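Local coordinates for putative sugar ABC transporter (Yersinia enterocolitica subsp. enterocolitica 8081, PDB 5ULB), which probably captures methylthioribose-like sugars in the periplasm, as the solute-binding component of an ABC transporter, and here holds a seleno-methyl ribofuranose, at residues Ala62-Phe67 with Asp86-Glu91; Gln70-Lys75 with Lys94-Asn99; Phe216-Tyr221 with Asp238-Asp243; Leu246-Asn251 with Pro302-Val307. All blocks are in the same frame, centred on the assembly; numbering follows the deposited sequence.

Contacts 1 and 2 follow one another along the same pair of helices, 61-73 and 89-98, with centres about 12 Å apart. Contact 1 sits at the end nearer the sugar, the side chain of Tyr88 being about 11 Å from it, and contact 2 at the far end. Contacts 3 and 4 share helix 241-248 in the other half of the mixed sheet, and their centres also lie about 12 Å apart. They touch directly, through Tyr221 with Glu249 and Asn241 with Val307. Contact 3 contains the pocket residue Asp238, and the side chain of Asp243 lies about 9 Å from the ligand. Between contacts 1 and 3 the centres are about 28 Å apart.

Contact 1. Residues Ala62-Phe67 with Asp86-Glu91; sequences ARFQDF and DPYSTE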
# COMPACT_ATOMS: atom_id res chain seq x y z
N ALA A 62 18.14 -1.04 -8.78
CA ALA A 62 19.35 -0.24 -8.88
C ALA A 62 19.10 1.21 -8.68
O ALA A 62 19.85 1.90 -7.92
CB ALA A 62 20.06 -0.47 -10.14
N ARG A 63 18.04 1.70 -9.28
CA ARG A 63 17.66 3.13 -9.17
C ARG A 63 17.21 3.38 -7.72
O ARG A 63 17.55 4.43 -7.13
CB ARG A 63 16.59 3.47 -10.16
CG ARG A 63 17.09 3.37 -11.62
CD ARG A 63 16.14 3.82 -12.73
NE ARG A 63 16.08 5.27 -12.75
CZ ARG A 63 15.12 5.99 -12.22
NH1 ARG A 63 15.24 7.33 -12.33
NH2 ARG A 63 14.08 5.40 -11.62
N PHE A 64 16.48 2.44 -7.08
CA PHE A 64 16.08 2.54 -5.68
C PHE A 64 17.31 2.75 -4.80
O PHE A 64 17.39 3.70 -4.00
CB PHE A 64 15.34 1.30 -5.28
CG PHE A 64 14.85 1.35 -3.83
CD1 PHE A 64 13.64 1.98 -3.54
CD2 PHE A 64 15.53 0.78 -2.84
CE1 PHE A 64 13.19 1.96 -2.26
CE2 PHE A 64 15.09 0.81 -1.53
CZ PHE A 64 13.95 1.41 -1.26
N GLN A 65 18.31 1.87 -4.92
CA GLN A 65 19.51 1.99 -4.20
C GLN A 65 20.28 3.28 -4.40
O GLN A 65 20.76 3.89 -3.41
CB GLN A 65 20.42 0.77 -4.39
CG GLN A 65 19.84 -0.57 -3.92
CD GLN A 65 20.66 -1.68 -4.35
OE1 GLN A 65 21.70 -2.04 -3.74
NE2 GLN A 65 20.20 -2.33 -5.44
N ASP A 66 20.35 3.69 -5.67
CA ASP A 66 21.03 4.99 -5.92
C ASP A 66 20.29 6.16 -5.19
O ASP A 66 20.94 7.02 -4.59
CB ASP A 66 21.05 5.25 -7.43
CG ASP A 66 21.97 4.33 -8.19
OD1 ASP A 66 22.87 3.67 -7.59
OD2 ASP A 66 21.78 4.39 -9.45
N PHE A 67 18.95 6.17 -5.24
CA PHE A 67 18.20 7.19 -4.55
C PHE A 67 18.45 7.19 -3.06
O PHE A 67 18.59 8.23 -2.42
CB PHE A 67 16.73 7.19 -4.85
CG PHE A 67 16.34 7.64 -6.22
CD1 PHE A 67 16.77 8.78 -6.76
CD2 PHE A 67 15.34 6.94 -6.89
CE1 PHE A 67 16.31 9.23 -7.98
CE2 PHE A 67 14.83 7.42 -8.10
CZ PHE A 67 15.35 8.56 -8.65
N ASP A 86 14.92 -7.51 -0.71
CA ASP A 86 16.17 -8.25 -0.56
C ASP A 86 16.91 -8.27 -1.89
O ASP A 86 16.30 -8.21 -2.94
CB ASP A 86 15.80 -9.75 -0.20
CG ASP A 86 15.53 -9.96 1.33
OD1 ASP A 86 16.30 -9.41 2.15
OD2 ASP A 86 14.59 -10.74 1.58
N PRO A 87 18.22 -8.33 -1.85
CA PRO A 87 19.09 -8.60 -0.67
C PRO A 87 19.60 -7.35 -0.01
O PRO A 87 20.24 -7.44 1.06
CB PRO A 87 20.32 -9.28 -1.32
CG PRO A 87 20.41 -8.66 -2.65
CD PRO A 87 18.95 -8.51 -3.13
N TYR A 88 19.34 -6.20 -0.61
CA TYR A 88 20.11 -5.00 -0.23
C TYR A 88 19.53 -4.14 0.95
O TYR A 88 20.25 -3.27 1.49
CB TYR A 88 20.31 -4.10 -1.49
CG TYR A 88 18.94 -3.77 -2.10
CD1 TYR A 88 18.18 -2.78 -1.57
CD2 TYR A 88 18.42 -4.54 -3.20
CE1 TYR A 88 16.93 -2.46 -2.09
CE2 TYR A 88 17.17 -4.27 -3.69
CZ TYR A 88 16.39 -3.19 -3.14
OH TYR A 88 15.14 -2.97 -3.60
N SER A 89 18.24 -4.31 1.24
CA SER A 89 17.62 -3.34 2.10
C SER A 89 18.13 -3.32 3.52
O SER A 89 18.25 -2.26 4.15
CB SER A 89 16.07 -3.41 2.11
OG SER A 89 15.55 -3.04 0.85
N THR A 90 18.48 -4.51 4.03
CA THR A 90 18.99 -4.51 5.40
C THR A 90 20.26 -3.69 5.55
O THR A 90 20.38 -2.95 6.53
CB THR A 90 19.21 -5.96 5.84
OG1 THR A 90 17.97 -6.70 5.84
CG2 THR A 90 19.77 -6.09 7.20
N GLU A 91 21.29 -3.89 4.71
CA GLU A 91 22.54 -3.19 4.85
C GLU A 91 22.29 -1.72 4.56
O GLU A 91 22.91 -0.86 5.16
CB GLU A 91 23.61 -3.77 3.91
CG GLU A 91 24.21 -5.02 4.55
CD GLU A 91 25.11 -4.64 5.73
OE1 GLU A 91 25.00 -5.24 6.82
OE2 GLU A 91 25.90 -3.69 5.57
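The phenol oxygen of Tyr88, whose ring packs against Phe64 and Gln65, is gripped from two directions: it is hydrogen-bonded to the carboxylate of Asp61 and to the backbone nitrogen of Arg85. These groups lie where helices 61-73 and 89-98 begin, side by side on the alpha/beta sandwich of a periplasmic binding protein. The chi1 of Tyr88, 56°, places CG between the backbone N and the carbonyl carbon and swings the ring across to helix 61-73. There Gln65 lies flat on one face. Its amide plane is only 8° from the ring plane, and Gln65 CG makes a CH-pi contact 3.9 Å from the Tyr88 centroid. The amide keeps its polar role while stacked, since Gln65 NE2 donates to the backbone oxygen of Asp61, one turn back. Asp61 thus holds both members of the stack, through its side chain and its carbonyl. Phe64, with CG opposite the backbone N, turns inward onto Ile25 of the sheet and meets the tyrosine rim to rim. The ring planes stand at 49°, centroids 5.9 Å apart, and the closest atoms are Phe64 CD2 and Tyr88 CE1, at 3.6 Å.

Contact 2. Residues Gln70-Lys75 with Lys94-Asn99; sequences QAISQK and KRIVAN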
# COMPACT_ATOMS: atom_id res chain seq x y z
N GLN A 70 22.03 8.39 -2.29
CA GLN A 70 22.12 9.83 -2.46
C GLN A 70 21.47 10.58 -1.30
O GLN A 70 22.01 11.54 -0.78
CB GLN A 70 21.50 10.27 -3.73
CG GLN A 70 22.26 9.79 -4.97
CD GLN A 70 21.55 9.87 -6.27
OE1 GLN A 70 20.64 10.62 -6.45
NE2 GLN A 70 22.05 9.10 -7.27
N ALA A 71 20.30 10.05 -0.82
CA ALA A 71 19.66 10.73 0.36
C ALA A 71 20.59 10.64 1.59
O ALA A 71 20.66 11.58 2.37
CB ALA A 71 18.34 10.06 0.64
N ILE A 72 21.24 9.52 1.82
CA ILE A 72 22.20 9.40 2.93
C ILE A 72 23.32 10.44 2.77
O ILE A 72 23.67 11.15 3.69
CB ILE A 72 22.81 7.98 3.02
CG1 ILE A 72 21.74 6.95 3.36
CG2 ILE A 72 23.90 7.91 4.00
CD1 ILE A 72 22.15 5.48 3.15
N SER A 73 23.89 10.52 1.55
CA SER A 73 24.97 11.47 1.32
C SER A 73 24.59 12.91 1.48
O SER A 73 25.47 13.71 1.85
CB SER A 73 25.60 11.27 -0.12
OG SER A 73 24.74 11.75 -1.17
N GLN A 74 23.29 13.22 1.22
CA GLN A 74 22.74 14.55 1.36
C GLN A 74 22.42 14.89 2.80
O GLN A 74 22.06 16.02 3.11
CB GLN A 74 21.50 14.69 0.49
CG GLN A 74 21.82 14.72 -1.07
CD GLN A 74 22.62 15.93 -1.63
OE1 GLN A 74 23.14 16.73 -0.85
NE2 GLN A 74 22.73 16.05 -2.96
N LYS A 75 22.52 13.91 3.69
CA LYS A 75 22.32 14.19 5.14
C LYS A 75 20.90 14.69 5.45
O LYS A 75 20.68 15.63 6.22
CB LYS A 75 23.36 15.17 5.73
CG LYS A 75 24.76 14.62 5.62
CD LYS A 75 25.83 15.56 6.22
CE LYS A 75 25.71 15.73 7.74
NZ LYS A 75 26.85 16.56 8.32
N LYS A 94 20.87 -0.27 7.73
CA LYS A 94 21.93 -0.17 8.71
C LYS A 94 22.87 1.07 8.46
O LYS A 94 23.35 1.73 9.39
CB LYS A 94 22.82 -1.41 8.83
CG LYS A 94 22.05 -2.60 9.43
CD LYS A 94 22.92 -3.85 9.40
CE LYS A 94 22.13 -4.99 10.00
NZ LYS A 94 22.96 -6.19 10.00
N ARG A 95 23.10 1.39 7.17
CA ARG A 95 23.95 2.52 6.83
C ARG A 95 23.18 3.87 7.19
O ARG A 95 23.78 4.84 7.64
CB ARG A 95 24.34 2.47 5.35
CG ARG A 95 25.52 3.39 5.01
CD ARG A 95 26.32 2.91 3.76
NE ARG A 95 25.77 3.55 2.62
CZ ARG A 95 25.95 4.83 2.28
NH1 ARG A 95 25.32 5.29 1.20
NH2 ARG A 95 26.72 5.68 3.00
N ILE A 96 21.88 3.88 7.00
CA ILE A 96 21.09 5.05 7.33
C ILE A 96 21.25 5.28 8.81
O ILE A 96 21.52 6.39 9.26
CB ILE A 96 19.60 4.83 6.98
CG1 ILE A 96 19.41 4.75 5.45
CG2 ILE A 96 18.73 5.98 7.50
CD1 ILE A 96 17.99 4.34 5.01
N VAL A 97 21.01 4.25 9.61
CA VAL A 97 21.10 4.36 11.09
C VAL A 97 22.51 4.80 11.53
O VAL A 97 22.70 5.66 12.42
CB VAL A 97 20.71 3.04 11.75
CG1 VAL A 97 21.00 3.13 13.24
CG2 VAL A 97 19.25 2.78 11.51
N ALA A 98 23.55 4.19 10.88
CA ALA A 98 24.94 4.53 11.24
C ALA A 98 25.29 5.97 10.98
O ALA A 98 26.17 6.47 11.59
CB ALA A 98 25.89 3.65 10.45
N ASN A 99 24.57 6.58 10.06
CA ASN A 99 24.73 8.00 9.71
C ASN A 99 23.82 8.90 10.48
O ASN A 99 23.87 10.11 10.24
CB ASN A 99 24.57 8.27 8.22
CG ASN A 99 25.77 7.83 7.36
OD1 ASN A 99 26.59 8.64 7.11
ND2 ASN A 99 25.90 6.56 6.99
O HOH W 1 25.08 10.91 6.01
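Within 70-75, Ile72 alone meets 94-99, packing on Arg95, Ile96 and Asn99. Its two branches divide the work. The CD1 methyl reaches Ile96, with Ile72 CD1 and Ile96 CG1 3.7 Å apart, the two side chains crossing at about a right angle. The other branch, Ile72 CG2, touches the amide of Asn99, 3.8 Å from ND2. In the conformer described, one of two, the CD1 methyl also lies over one face of the Arg95 guanidinium, 3.6 Å above the plane and displaced toward its rim.

The polar neighbours are themselves held. In that same conformer Arg95 bends at chi3 (92°), which brings the guanidinium across the isoleucine while NH1 bonds to the side chain of Asn69. Asn99, at the end of its helix, folds back so that ND2 donates to Arg95 O at 2.8 Å, almost straight at 174°. That oxygen also accepts from Asn99 N, the two donors coming from opposite faces of the carbonyl plane. The remaining amide atom, Asn99 OD1, accepts from a water 2.9 Å away. This water also donates to Ile72 O, at 2.7 Å, so the two helix ends are joined by a bridge as well as by packing.

Beneath, Ile72 and Ile96 both rest on Ile79 of strand 78-82. Helix 61-73 closes nearby in a Schellman motif at Lys75. Neighbouring helices are seated here through aliphatic side chains on a parallel sheet, as in the Rossmann-like alpha/beta lobes of periplasmic binding proteins.

Contact 3. Residues Phe216-Tyr221 with Asp238-Asp243; sequences FTQGAY and DISNQD
Just behind the sugar pocket, the N-terminal turn of helix 241-248 is tied to helix 214-226 by a buried bond between Asp243 and Gln218. Gln218 NE2 donates to Asp243 OD1 at 2.8 Å, with an N-H...O angle of 165°. The oxygen is met on its syn side, 23° out of the carboxylate plane, and the bond stays close to the plane of the donor amide. An extended chain beyond CG carries the Gln218 amide across the gap between the helices. The same nitrogen also bonds to the carboxylate of Asp32, which is bonded in turn to Ser240 OG.

Ser240 is the N-cap of helix 241-248. Its OG accepts a weak bond from Asp243 N, 3.4 Å away, and also lies 3.2 Å from Gln218 NE2. Two helices following adjacent parallel strands, 208-211 and 233-237, are thus linked near the strands' C-terminal ends, where binding proteins of this Rossmann-like fold gather their ligand-binding loops. Asp32 starts helix 32-48, which belongs with the other half of the fold; its bonds to Gln218 and Ser240 therefore span the two halves and are consistent with a closed, sugar-bound state.

One conformer of Gln242 lays its side chain obliquely over that of Gln218, the amide planes roughly stacked; which amide atom faces which is doubtful. On the pocket side Asp238, which opens the loop before the cap, belongs to the site of both anomers. Its OD2 accepts from the backbone nitrogen of Asp214, while OD1 lies close to O2 of the sugar.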
# COMPACT_ATOMS: atom_id res chain seq x y z
N PHE A 216 -3.15 -4.16 -10.60
CA PHE A 216 -3.49 -5.32 -11.38
C PHE A 216 -4.99 -5.43 -11.59
O PHE A 216 -5.42 -5.66 -12.74
CB PHE A 216 -2.99 -6.63 -10.70
CG PHE A 216 -1.50 -6.79 -10.52
CD1 PHE A 216 -0.59 -6.34 -11.44
CD2 PHE A 216 -0.99 -7.46 -9.40
CE1 PHE A 216 0.76 -6.58 -11.29
CE2 PHE A 216 0.34 -7.70 -9.23
CZ PHE A 216 1.21 -7.26 -10.19
N THR A 217 -5.78 -5.29 -10.56
CA THR A 217 -7.20 -5.48 -10.68
C THR A 217 -7.80 -4.46 -11.64
O THR A 217 -8.70 -4.82 -12.40
CB THR A 217 -7.86 -5.37 -9.31
OG1 THR A 217 -7.12 -6.19 -8.40
CG2 THR A 217 -9.30 -5.82 -9.35
N GLN A 218 -7.28 -3.22 -11.65
CA GLN A 218 -7.78 -2.26 -12.61
C GLN A 218 -7.58 -2.74 -14.03
O GLN A 218 -8.47 -2.52 -14.91
CB GLN A 218 -7.07 -0.93 -12.39
CG GLN A 218 -7.49 -0.17 -11.15
CD GLN A 218 -6.49 0.87 -10.68
OE1 GLN A 218 -5.42 1.10 -11.35
NE2 GLN A 218 -6.76 1.48 -9.54
N GLY A 219 -6.41 -3.30 -14.31
CA GLY A 219 -6.20 -3.80 -15.66
C GLY A 219 -7.06 -4.97 -15.99
O GLY A 219 -7.60 -5.16 -17.12
N ALA A 220 -7.22 -5.92 -15.02
CA ALA A 220 -8.15 -7.05 -15.27
C ALA A 220 -9.54 -6.57 -15.51
O ALA A 220 -10.22 -7.14 -16.37
CB ALA A 220 -8.11 -7.99 -14.10
N TYR A 221 -10.00 -5.60 -14.77
CA TYR A 221 -11.33 -5.03 -14.95
C TYR A 221 -11.56 -4.53 -16.40
O TYR A 221 -12.54 -4.83 -17.05
CB TYR A 221 -11.57 -3.90 -13.96
CG TYR A 221 -12.93 -3.28 -14.07
CD1 TYR A 221 -13.20 -2.25 -15.02
CD2 TYR A 221 -14.00 -3.71 -13.32
CE1 TYR A 221 -14.43 -1.73 -15.22
CE2 TYR A 221 -15.24 -3.12 -13.47
CZ TYR A 221 -15.47 -2.14 -14.44
OH TYR A 221 -16.70 -1.67 -14.58
N ASP A 238 -6.48 -3.52 -1.83
CA ASP A 238 -6.26 -2.09 -2.04
C ASP A 238 -7.49 -1.30 -2.48
O ASP A 238 -8.42 -1.90 -2.98
CB ASP A 238 -5.09 -1.72 -2.97
CG ASP A 238 -3.80 -2.37 -2.65
OD1 ASP A 238 -3.41 -2.41 -1.44
OD2 ASP A 238 -3.11 -2.84 -3.63
N ILE A 239 -7.45 0.02 -2.32
CA ILE A 239 -8.51 0.85 -2.82
C ILE A 239 -7.94 2.15 -3.31
O ILE A 239 -6.86 2.59 -2.93
CB ILE A 239 -9.56 1.18 -1.68
CG1 ILE A 239 -10.90 1.63 -2.19
CG2 ILE A 239 -9.00 2.11 -0.63
CD1 ILE A 239 -11.62 0.58 -3.01
N SER A 240 -8.65 2.79 -4.23
CA SER A 240 -8.30 4.05 -4.83
C SER A 240 -9.59 4.66 -5.36
O SER A 240 -10.61 3.97 -5.49
CB SER A 240 -7.22 3.87 -5.95
OG SER A 240 -7.84 3.25 -7.05
N ASN A 241 -9.54 5.93 -5.79
CA ASN A 241 -10.72 6.57 -6.33
C ASN A 241 -11.19 5.81 -7.54
O ASN A 241 -12.43 5.64 -7.71
CB ASN A 241 -10.45 8.02 -6.70
CG ASN A 241 -10.23 8.92 -5.52
OD1 ASN A 241 -10.54 8.59 -4.33
ND2 ASN A 241 -9.69 10.12 -5.81
N GLN A 242 -10.32 5.40 -8.43
CA GLN A 242 -10.69 4.64 -9.61
C GLN A 242 -11.47 3.38 -9.26
O GLN A 242 -12.48 3.10 -9.85
CB GLN A 242 -9.44 4.29 -10.47
CG GLN A 242 -9.77 3.55 -11.77
CD GLN A 242 -8.57 3.06 -12.63
OE1 GLN A 242 -7.45 3.37 -12.33
NE2 GLN A 242 -8.83 2.31 -13.67
N ASP A 243 -10.97 2.65 -8.28
CA ASP A 243 -11.64 1.37 -7.96
C ASP A 243 -13.06 1.61 -7.53
O ASP A 243 -13.95 0.81 -7.84
CB ASP A 243 -10.88 0.64 -6.76
CG ASP A 243 -9.49 0.41 -6.96
OD1 ASP A 243 -8.93 0.49 -8.06
OD2 ASP A 243 -8.81 0.11 -5.90

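Contact 4. Residues Leu246-Asn251 with Pro302-Val307; sequences LMREAN and PGPVNV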
# COMPACT_ATOMS: atom_id res chain seq x y z
N LEU A 246 -15.08 2.12 -10.50
CA LEU A 246 -15.27 0.84 -11.24
C LEU A 246 -16.29 -0.06 -10.53
O LEU A 246 -17.03 -0.71 -11.23
CB LEU A 246 -13.98 0.14 -11.49
CG LEU A 246 -12.94 0.96 -12.31
CD1 LEU A 246 -11.63 0.20 -12.39
CD2 LEU A 246 -13.41 1.42 -13.62
N MSE A 247 -16.30 -0.12 -9.21
CA MSE A 247 -17.32 -0.93 -8.52
C MSE A 247 -18.73 -0.43 -8.80
O MSE A 247 -19.61 -1.24 -8.81
CB MSE A 247 -16.89 -1.02 -7.00
CG MSE A 247 -15.53 -1.74 -6.65
SE MSE A 247 -14.71 -1.58 -4.82
CE MSE A 247 -16.26 -0.99 -3.65
N ARG A 248 -18.89 0.85 -9.16
CA ARG A 248 -20.24 1.50 -9.48
C ARG A 248 -20.65 1.44 -10.97
O ARG A 248 -21.78 1.77 -11.24
CB ARG A 248 -20.18 2.99 -8.97
CG ARG A 248 -20.30 3.08 -7.50
CD ARG A 248 -20.15 4.48 -6.92
NE ARG A 248 -21.06 5.41 -7.60
CZ ARG A 248 -22.33 5.66 -7.29
NH1 ARG A 248 -22.91 4.95 -6.31
NH2 ARG A 248 -23.05 6.55 -8.07
N GLU A 249 -19.78 0.97 -11.88
CA GLU A 249 -20.10 0.98 -13.30
C GLU A 249 -21.10 -0.15 -13.57
O GLU A 249 -21.20 -1.17 -12.89
CB GLU A 249 -18.83 0.76 -14.10
CG GLU A 249 -17.96 1.94 -14.22
CD GLU A 249 -16.81 1.83 -15.24
OE1 GLU A 249 -16.52 0.71 -15.77
OE2 GLU A 249 -16.18 2.92 -15.45
N ALA A 250 -21.84 0.06 -14.69
CA ALA A 250 -22.72 -0.93 -15.18
C ALA A 250 -21.98 -2.23 -15.43
O ALA A 250 -20.87 -2.23 -16.12
CB ALA A 250 -23.44 -0.45 -16.46
N ASN A 251 -22.59 -3.30 -15.03
CA ASN A 251 -22.06 -4.65 -15.27
C ASN A 251 -20.78 -4.96 -14.51
O ASN A 251 -20.05 -5.95 -14.81
CB ASN A 251 -21.96 -5.01 -16.79
CG ASN A 251 -23.27 -4.81 -17.48
OD1 ASN A 251 -24.34 -5.24 -16.98
ND2 ASN A 251 -23.21 -4.20 -18.63
N PRO A 302 -25.61 7.68 -3.57
CA PRO A 302 -26.29 8.50 -4.61
C PRO A 302 -25.39 9.14 -5.68
O PRO A 302 -25.85 9.74 -6.65
CB PRO A 302 -26.95 9.57 -3.76
CG PRO A 302 -26.04 9.80 -2.56
CD PRO A 302 -25.50 8.39 -2.25
N GLY A 303 -24.10 9.10 -5.48
CA GLY A 303 -23.21 9.53 -6.53
C GLY A 303 -21.82 9.03 -6.19
O GLY A 303 -21.62 8.24 -5.21
N PRO A 304 -20.83 9.50 -6.97
CA PRO A 304 -19.51 9.00 -6.81
C PRO A 304 -19.01 9.22 -5.36
O PRO A 304 -19.31 10.23 -4.73
CB PRO A 304 -18.64 9.85 -7.83
CG PRO A 304 -19.62 10.23 -8.83
CD PRO A 304 -20.94 10.42 -8.11
N VAL A 305 -18.17 8.30 -4.88
CA VAL A 305 -17.50 8.42 -3.61
C VAL A 305 -15.98 8.29 -3.84
O VAL A 305 -15.53 7.42 -4.62
CB VAL A 305 -17.91 7.27 -2.71
CG1 VAL A 305 -17.26 7.35 -1.28
CG2 VAL A 305 -19.39 7.15 -2.67
N ASN A 306 -15.19 9.20 -3.27
CA ASN A 306 -13.74 9.07 -3.27
C ASN A 306 -13.26 8.43 -1.98
O ASN A 306 -13.99 8.23 -1.04
CB ASN A 306 -13.08 10.42 -3.56
CG ASN A 306 -13.46 11.47 -2.66
OD1 ASN A 306 -13.75 11.24 -1.45
ND2 ASN A 306 -13.28 12.78 -3.21
N VAL A 307 -11.99 8.10 -1.94
CA VAL A 307 -11.42 7.42 -0.74
C VAL A 307 -11.62 8.25 0.48
O VAL A 307 -11.98 7.74 1.52
CB VAL A 307 -9.96 7.03 -1.00
CG1 VAL A 307 -9.29 6.46 0.22
CG2 VAL A 307 -9.83 6.08 -2.13
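The backbones of Arg248 and the loop 302-307 stay well apart, with the Arg248 and Pro304 CA atoms 8.0 Å from each other, and Gly303 runs almost fully extended between two prolines. Arg248, at the end of helix 241-248, spans this gap with its side chain. The chain leaves CB extended and then bends at chi3 (52°), bringing the guanidinium over the backbone of Gly303. One face of the group does the touching, and the Gly303-Pro304 peptide stacks flat on it, the C=O bond running nearly parallel to the guanidinium plane. Gly303 O lies 3.4 Å above that plane, over its centre and at the same distance from Arg248 CZ. The glycine carbonyl carbon is also close, 3.3 Å from Arg248 NH2, and Gly303 CA is 3.4 Å from that same nitrogen. The flanking prolines add smaller touches, Arg248 NH2 being 3.9 Å from Pro304 N.

Hydrogen bonds from the arginine go elsewhere: NH1 donates to the backbone oxygens of Leu298 and Gln301, which leads directly into this loop. Farther along, Val307 N donates to the side chain of Asn241, so residues near both ends of helix 241-248 bond to this region. The contact belongs to the outer surface of the fold, joining that helix to the segment after helix 295-299.

NH1 thus spends its N-H groups on two carbonyl oxygens while the guanidinium face stacks on the peptide, a contact probably favoured by the polarisable peptide group.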